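Local coordinates for glutathione S-transferase (Sulfitobacter, PDB 4GF0), which is a glutathione transferase homolog that binds glutathione and probably conjugates it to electrophilic substrates, at residues Leu71-Ala76 / Phe159-Pro164; Gly151-Gly156 / Thr194-Val199. All coordinates share one frame; numbering follows the deposited sequence.

Overall arrangement
From the N terminus, the chain builds the thioredoxin-like domain, whose helix 68-78 supplies the first half of interaction 1. After helices 89-111 and 123-148 come the loop 151-156 and then 159-164, where interaction 1 closes across 82 residues and joins the two domains. Interaction 2 spans the shorter path from 151-156 to 194-199, joining the loop before helix 162-170 to the start of helix 197-204. As 151-156 falls inside the first loop and 194-199 beyond it, the two contacts cross. They also meet directly: D163 OD1 lies 2.8 Å from V154 N, a probable hydrogen bond, and F159 packs on R196.

Interaction 1: Leu71-Ala76 / Phe159-Pro164; sequences LLDYVA and FSLADP
L161 and L72 both place CG beside the backbone N and anti to the carbonyl carbon (chi1 -63° and -72°), and L161 then extends fully at chi2, sending its isopropyl end against the flank of the helix that carries L72. This is the domain interface of the glutathione transferase fold: 71-76 belongs to helix 68-78 of the thioredoxin-like domain, whereas 159-164 leads into helix 162-170 of the all-helical domain. Within 159-164, L161 alone touches 71-76. Both of its methyls press on the same side of a backbone carbonyl oxygen, CD1 and CD2 each 3.4 Å from L72 O. That oxygen is already used within the helix, accepting from A76 N at 3.1 Å, so the leucine covers a satisfied polar group and no hydrogen bond crosses the contact. On one side, L72 CB lies 4.1 Å from L161 CD1; one turn on, A76 CB reaches the same methyl. M95 and M99 of helix 89-111 also touch L161, whose backbone is hydrogen-bonded to L84, and L72 itself packs on A20 of helix 14-23. The L72 side chain is about 8 Å from bound glutathione.

The S160/D163 capping box at the turn leading into helix 162-170 brackets L161 and is likely to help fix its backbone. S160 OG accepts from A162 N at 3.3 Å, and S160 N in turn donates to D163 OD2 over 2.7 Å, using the carboxylate's anti lone pair. At the edge of the contact the D73 side chain crosses that of L161 at about a right angle; OD2 forms a salt bridge with R96 of the same chain, while OD1 lies 3.8 Å from L161 CD1.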
ATOM      1  N   LEU A  71       0.223   3.708  -8.611  1.00  9.06           N
ATOM      2  CA  LEU A  71       0.846   4.400  -9.745  1.00  8.63           C
ATOM      3  C   LEU A  71       1.815   3.491 -10.479  1.00  9.60           C
ATOM      4  O   LEU A  71       1.945   3.573 -11.688  1.00  8.88           O
ATOM      5  CB  LEU A  71       1.616   5.630  -9.264  1.00  6.98           C
ATOM      6  CG  LEU A  71       0.795   6.713  -8.562  1.00 19.03           C
ATOM      7  CD1 LEU A  71       1.592   8.004  -8.414  1.00 14.11           C
ATOM      8  CD2 LEU A  71      -0.450   6.955  -9.334  1.00 28.24           C
ATOM      9  N   LEU A  72       2.533   2.656  -9.736  1.00  8.77           N
ATOM     10  CA  LEU A  72       3.461   1.709 -10.363  1.00  8.73           C
ATOM     11  C   LEU A  72       2.701   0.708 -11.240  1.00  7.43           C
ATOM     12  O   LEU A  72       3.069   0.463 -12.398  1.00  7.74           O
ATOM     13  CB  LEU A  72       4.291   0.984  -9.294  1.00 10.32           C
ATOM     14  CG  LEU A  72       5.361   1.817  -8.578  1.00  7.82           C
ATOM     15  CD1 LEU A  72       5.942   1.040  -7.369  1.00  9.52           C
ATOM     16  CD2 LEU A  72       6.463   2.181  -9.552  1.00 10.95           C
ATOM     17  N   ASP A  73       1.628   0.128 -10.718  1.00  7.57           N
ATOM     18  CA  ASP A  73       0.815  -0.771 -11.542  1.00  8.28           C
ATOM     19  C   ASP A  73       0.203  -0.042 -12.740  1.00 10.74           C
ATOM     20  O   ASP A  73       0.062  -0.617 -13.816  1.00  9.23           O
ATOM     21  CB  ASP A  73      -0.270  -1.479 -10.703  1.00 11.80           C
ATOM     22  CG  ASP A  73       0.036  -2.952 -10.488  1.00 16.28           C
ATOM     23  OD1 ASP A  73       0.366  -3.641 -11.480  1.00 14.87           O
ATOM     24  OD2 ASP A  73      -0.031  -3.421  -9.329  1.00 17.46           O
ATOM     25  N   TYR A  74      -0.150   1.229 -12.566  1.00  8.02           N
ATOM     26  CA  TYR A  74      -0.676   2.006 -13.688  1.00 10.08           C
ATOM     27  C   TYR A  74       0.357   2.164 -14.814  1.00  9.65           C
ATOM     28  O   TYR A  74       0.054   1.956 -16.000  1.00  9.11           O
ATOM     29  CB  TYR A  74      -1.197   3.381 -13.225  1.00  9.45           C
ATOM     30  CG  TYR A  74      -1.756   4.153 -14.395  1.00  9.04           C
ATOM     31  CD1 TYR A  74      -3.029   3.894 -14.866  1.00  8.76           C
ATOM     32  CD2 TYR A  74      -0.998   5.116 -15.046  1.00 11.30           C
ATOM     33  CE1 TYR A  74      -3.545   4.577 -15.963  1.00 11.93           C
ATOM     34  CE2 TYR A  74      -1.503   5.794 -16.156  1.00 11.87           C
ATOM     35  CZ  TYR A  74      -2.771   5.525 -16.594  1.00 13.25           C
ATOM     36  OH  TYR A  74      -3.279   6.183 -17.695  1.00 12.46           O
ATOM     37  N   VAL A  75       1.581   2.521 -14.444  1.00  9.62           N
ATOM     38  CA  VAL A  75       2.652   2.664 -15.427  1.00  9.43           C
ATOM     39  C   VAL A  75       2.871   1.370 -16.198  1.00  8.48           C
ATOM     40  O   VAL A  75       3.014   1.374 -17.420  1.00 11.33           O
ATOM     41  CB  VAL A  75       3.955   3.134 -14.775  1.00 10.41           C
ATOM     42  CG1 VAL A  75       5.109   3.065 -15.804  1.00 10.67           C
ATOM     43  CG2 VAL A  75       3.766   4.560 -14.282  1.00 13.69           C
ATOM     44  N   ALA A  76       2.872   0.252 -15.483  1.00  9.78           N
ATOM     45  CA  ALA A  76       3.032  -1.037 -16.139  1.00 10.19           C
ATOM     46  C   ALA A  76       1.885  -1.306 -17.104  1.00 11.96           C
ATOM     47  O   ALA A  76       2.092  -1.848 -18.199  1.00 11.19           O
ATOM     48  CB  ALA A  76       3.124  -2.142 -15.090  1.00 10.84           C
ATOM     49  N   PHE A 159      13.762  -7.957 -13.377  1.00 16.64           N
ATOM     50  CA  PHE A 159      13.354  -6.669 -12.838  1.00 14.15           C
ATOM     51  C   PHE A 159      11.829  -6.549 -12.872  1.00 16.60           C
ATOM     52  O   PHE A 159      11.170  -7.070 -13.785  1.00 15.65           O
ATOM     53  CB  PHE A 159      13.971  -5.595 -13.736  1.00 16.86           C
ATOM     54  CG  PHE A 159      13.753  -4.187 -13.270  1.00 16.75           C
ATOM     55  CD1 PHE A 159      14.593  -3.621 -12.322  1.00 14.69           C
ATOM     56  CD2 PHE A 159      12.752  -3.405 -13.824  1.00 16.00           C
ATOM     57  CE1 PHE A 159      14.415  -2.312 -11.916  1.00 15.60           C
ATOM     58  CE2 PHE A 159      12.562  -2.094 -13.412  1.00 18.14           C
ATOM     59  CZ  PHE A 159      13.403  -1.545 -12.456  1.00 14.93           C
ATOM     60  N   SER A 160      11.253  -5.854 -11.895  1.00 14.51           N
ATOM     61  CA  SER A 160       9.800  -5.680 -11.852  1.00  9.33           C
ATOM     62  C   SER A 160       9.453  -4.408 -11.107  1.00 11.25           C
ATOM     63  O   SER A 160      10.336  -3.716 -10.605  1.00 11.64           O
ATOM     64  CB  SER A 160       9.133  -6.871 -11.141  1.00  9.52           C
ATOM     65  OG  SER A 160       9.404  -6.850  -9.745  1.00 13.28           O
ATOM     66  N   LEU A 161       8.157  -4.111 -11.009  1.00 10.22           N
ATOM     67  CA  LEU A 161       7.712  -2.956 -10.230  1.00  8.62           C
ATOM     68  C   LEU A 161       8.184  -2.938  -8.785  1.00 10.55           C
ATOM     69  O   LEU A 161       8.276  -1.867  -8.186  1.00 11.59           O
ATOM     70  CB  LEU A 161       6.185  -2.865 -10.207  1.00 10.79           C
ATOM     71  CG  LEU A 161       5.470  -2.648 -11.530  1.00 15.50           C
ATOM     72  CD1 LEU A 161       3.977  -2.598 -11.200  1.00  9.37           C
ATOM     73  CD2 LEU A 161       5.939  -1.346 -12.210  1.00 12.04           C
ATOM     74  N   ALA A 162       8.470  -4.102  -8.209  1.00 12.65           N
ATOM     75  CA  ALA A 162       8.882  -4.128  -6.812  1.00 11.94           C
ATOM     76  C   ALA A 162      10.240  -3.463  -6.634  1.00 14.86           C
ATOM     77  O   ALA A 162      10.543  -2.935  -5.569  1.00 13.25           O
ATOM     78  CB  ALA A 162       8.906  -5.552  -6.263  1.00 11.80           C
ATOM     79  N   ASP A 163      11.049  -3.468  -7.691  1.00 11.60           N
ATOM     80  CA  ASP A 163      12.425  -2.994  -7.598  1.00 15.63           C
ATOM     81  C   ASP A 163      12.594  -1.476  -7.418  1.00 14.07           C
ATOM     82  O   ASP A 163      13.330  -1.058  -6.526  1.00 13.75           O
ATOM     83  CB  ASP A 163      13.263  -3.558  -8.748  1.00 14.34           C
ATOM     84  CG  ASP A 163      13.320  -5.071  -8.712  1.00 12.83           C
ATOM     85  OD1 ASP A 163      13.756  -5.607  -7.667  1.00 15.83           O
ATOM     86  OD2 ASP A 163      12.895  -5.719  -9.703  1.00 15.65           O
ATOM     87  N   PRO A 164      11.912  -0.649  -8.233  1.00 13.98           N
ATOM     88  CA  PRO A 164      12.029   0.787  -7.950  1.00 14.12           C
ATOM     89  C   PRO A 164      11.511   1.135  -6.564  1.00 12.39           C
ATOM     90  O   PRO A 164      12.078   1.981  -5.880  1.00 13.91           O
ATOM     91  CB  PRO A 164      11.097   1.421  -8.985  1.00 12.13           C
ATOM     92  CG  PRO A 164      11.108   0.460 -10.116  1.00 18.80           C
ATOM     93  CD  PRO A 164      11.169  -0.895  -9.486  1.00 12.87           C
TER

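Interaction 2: Gly151-Gly156 / Thr194-Val199; sequences GPYVLG and TARASV
Y153 and R196 meet across backbones that stay far apart, their CA atoms 12.1 Å from each other. Y153 opens a type I beta turn that ends at G156, just after a cis peptide bond before P152; its carbonyl O is gripped from opposite faces by G151 N and G156 N, which probably steadies the turn. R196 occupies the N-cap position of helix 197-204. The two side chains span the gap and join at their ends, where R196 NH1 donates to Y153 OH at 3.0 Å with an N-H...O angle of 147°. The hydroxyl sits at the guanidinium edge, almost in its plane, yet that plane stands 84° from the phenol ring. A bend at chi3 (77°) turns the guanidinium out of the line of the arginine chain and lets NE form a salt bridge with E23 while NH1 serves the tyrosine. An alanine in place of R196 would probably leave Y153 OH without this donor and the E23 carboxylate without its cationic mate. F159 joins the pair, meeting R196 through a cation-pi contact and Y153 edge-to-face. The cluster thus lies among several helices: Y153 rests on F189 and M193 of helix 184-194 and on D163 of helix 162-170, while the R196-E23 salt bridge ties the start of helix 197-204 to helix 14-23 of the thioredoxin-like domain.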
ATOM      1  N   GLY A 151      17.183 -12.006  -5.547  1.00 25.18           N
ATOM      2  CA  GLY A 151      18.521 -11.654  -5.999  1.00 20.74           C
ATOM      3  C   GLY A 151      18.760 -12.009  -7.454  1.00 22.95           C
ATOM      4  O   GLY A 151      18.456 -13.124  -7.870  1.00 25.81           O
ATOM      5  N   PRO A 152      19.320 -11.072  -8.237  1.00 20.88           N
ATOM      6  CA  PRO A 152      19.733  -9.727  -7.810  1.00 19.81           C
ATOM      7  C   PRO A 152      18.565  -8.787  -7.545  1.00 17.87           C
ATOM      8  O   PRO A 152      18.717  -7.858  -6.746  1.00 17.12           O
ATOM      9  CB  PRO A 152      20.549  -9.208  -9.003  1.00 25.20           C
ATOM     10  CG  PRO A 152      20.052 -10.002 -10.175  1.00 23.81           C
ATOM     11  CD  PRO A 152      19.756 -11.367  -9.614  1.00 26.60           C
ATOM     12  N   TYR A 153      17.422  -9.037  -8.184  1.00 17.20           N
ATOM     13  CA  TYR A 153      16.240  -8.191  -8.012  1.00 15.57           C
ATOM     14  C   TYR A 153      15.221  -8.920  -7.163  1.00 15.49           C
ATOM     15  O   TYR A 153      15.445 -10.064  -6.786  1.00 16.77           O
ATOM     16  CB  TYR A 153      15.631  -7.836  -9.371  1.00 16.16           C
ATOM     17  CG  TYR A 153      16.564  -7.018 -10.228  1.00 15.36           C
ATOM     18  CD1 TYR A 153      16.918  -5.724  -9.868  1.00 18.07           C
ATOM     19  CD2 TYR A 153      17.114  -7.547 -11.386  1.00 16.55           C
ATOM     20  CE1 TYR A 153      17.795  -4.975 -10.656  1.00 16.62           C
ATOM     21  CE2 TYR A 153      17.984  -6.807 -12.173  1.00 19.35           C
ATOM     22  CZ  TYR A 153      18.313  -5.522 -11.808  1.00 18.16           C
ATOM     23  OH  TYR A 153      19.186  -4.801 -12.600  1.00 16.40           O
ATOM     24  N   VAL A 154      14.093  -8.281  -6.878  1.00 14.26           N
ATOM     25  CA  VAL A 154      13.093  -8.928  -6.023  1.00 15.66           C
ATOM     26  C   VAL A 154      12.671 -10.312  -6.529  1.00 16.47           C
ATOM     27  O   VAL A 154      12.659 -11.278  -5.778  1.00 19.88           O
ATOM     28  CB  VAL A 154      11.863  -8.028  -5.829  1.00 16.36           C
ATOM     29  CG1 VAL A 154      10.728  -8.805  -5.140  1.00 16.46           C
ATOM     30  CG2 VAL A 154      12.246  -6.804  -5.022  1.00 17.14           C
ATOM     31  N   LEU A 155      12.360 -10.414  -7.815  1.00 15.31           N
ATOM     32  CA  LEU A 155      11.907 -11.688  -8.369  1.00 18.48           C
ATOM     33  C   LEU A 155      13.046 -12.581  -8.833  1.00 23.26           C
ATOM     34  O   LEU A 155      12.804 -13.658  -9.382  1.00 25.41           O
ATOM     35  CB  LEU A 155      10.973 -11.446  -9.539  1.00 15.55           C
ATOM     36  CG  LEU A 155       9.680 -10.742  -9.130  1.00 17.98           C
ATOM     37  CD1 LEU A 155       8.879 -10.442 -10.362  1.00 17.27           C
ATOM     38  CD2 LEU A 155       8.876 -11.615  -8.175  1.00 19.31           C
ATOM     39  N   GLY A 156      14.281 -12.140  -8.616  1.00 18.36           N
ATOM     40  CA  GLY A 156      15.439 -12.905  -9.051  1.00 19.71           C
ATOM     41  C   GLY A 156      16.089 -12.251 -10.253  1.00 21.91           C
ATOM     42  O   GLY A 156      16.459 -11.075 -10.200  1.00 18.92           O
ATOM     43  N   THR A 194      21.562   1.140  -9.099  0.53 25.03           N
ATOM     44  CA  THR A 194      22.349   2.351  -9.318  0.53 11.33           C
ATOM     45  C   THR A 194      22.907   2.410 -10.746  0.53 16.17           C
ATOM     46  O   THR A 194      23.069   3.489 -11.321  0.53 16.64           O
ATOM     47  CB  THR A 194      23.490   2.456  -8.272  0.53 19.12           C
ATOM     48  OG1 THR A 194      22.919   2.628  -6.967  0.53 21.02           O
ATOM     49  CG2 THR A 194      24.415   3.622  -8.573  0.53 15.95           C
ATOM     50  N   ALA A 195      23.152   1.237 -11.327  1.00 15.42           N
ATOM     51  CA  ALA A 195      23.746   1.128 -12.658  1.00 15.36           C
ATOM     52  C   ALA A 195      22.716   1.184 -13.781  1.00 16.00           C
ATOM     53  O   ALA A 195      23.084   1.253 -14.954  1.00 14.93           O
ATOM     54  CB  ALA A 195      24.558  -0.154 -12.761  1.00 17.32           C
ATOM     55  N   ARG A 196      21.429   1.150 -13.436  1.00 14.51           N
ATOM     56  CA  ARG A 196      20.374   1.134 -14.453  1.00 15.13           C
ATOM     57  C   ARG A 196      20.145   2.513 -15.058  1.00 13.06           C
ATOM     58  O   ARG A 196      20.306   3.542 -14.389  1.00 13.59           O
ATOM     59  CB  ARG A 196      19.049   0.600 -13.878  1.00 15.27           C
ATOM     60  CG  ARG A 196      19.057  -0.902 -13.574  1.00 18.60           C
ATOM     61  CD  ARG A 196      17.674  -1.392 -13.129  1.00 16.41           C
ATOM     62  NE  ARG A 196      16.732  -1.553 -14.244  1.00 15.86           N
ATOM     63  CZ  ARG A 196      16.571  -2.673 -14.947  1.00 19.04           C
ATOM     64  NH1 ARG A 196      17.299  -3.749 -14.675  1.00 15.63           N
ATOM     65  NH2 ARG A 196      15.682  -2.717 -15.940  1.00 13.71           N
ATOM     66  N   ALA A 197      19.767   2.530 -16.331  1.00 13.56           N
ATOM     67  CA  ALA A 197      19.521   3.793 -17.021  1.00 14.21           C
ATOM     68  C   ALA A 197      18.431   4.637 -16.356  1.00 15.36           C
ATOM     69  O   ALA A 197      18.536   5.866 -16.296  1.00 15.35           O
ATOM     70  CB  ALA A 197      19.181   3.530 -18.487  1.00 13.53           C
ATOM     71  N   SER A 198      17.389   3.982 -15.855  1.00 12.79           N
ATOM     72  CA  SER A 198      16.263   4.690 -15.253  1.00 14.12           C
ATOM     73  C   SER A 198      16.701   5.471 -14.027  1.00 18.08           C
ATOM     74  O   SER A 198      16.271   6.601 -13.809  1.00 15.54           O
ATOM     75  CB  SER A 198      15.183   3.697 -14.862  1.00 13.50           C
ATOM     76  OG  SER A 198      15.736   2.717 -13.992  1.00 16.26           O
ATOM     77  N   VAL A 199      17.566   4.864 -13.225  1.00 17.07           N
ATOM     78  CA  VAL A 199      18.018   5.490 -11.989  1.00 17.16           C
ATOM     79  C   VAL A 199      18.994   6.624 -12.286  1.00 19.10           C
ATOM     80  O   VAL A 199      18.949   7.677 -11.647  1.00 19.71           O
ATOM     81  CB  VAL A 199      18.657   4.448 -11.057  1.00 16.31           C
ATOM     82  CG1 VAL A 199      19.315   5.120  -9.858  1.00 18.29           C
ATOM     83  CG2 VAL A 199      17.585   3.454 -10.595  1.00 16.41           C
TER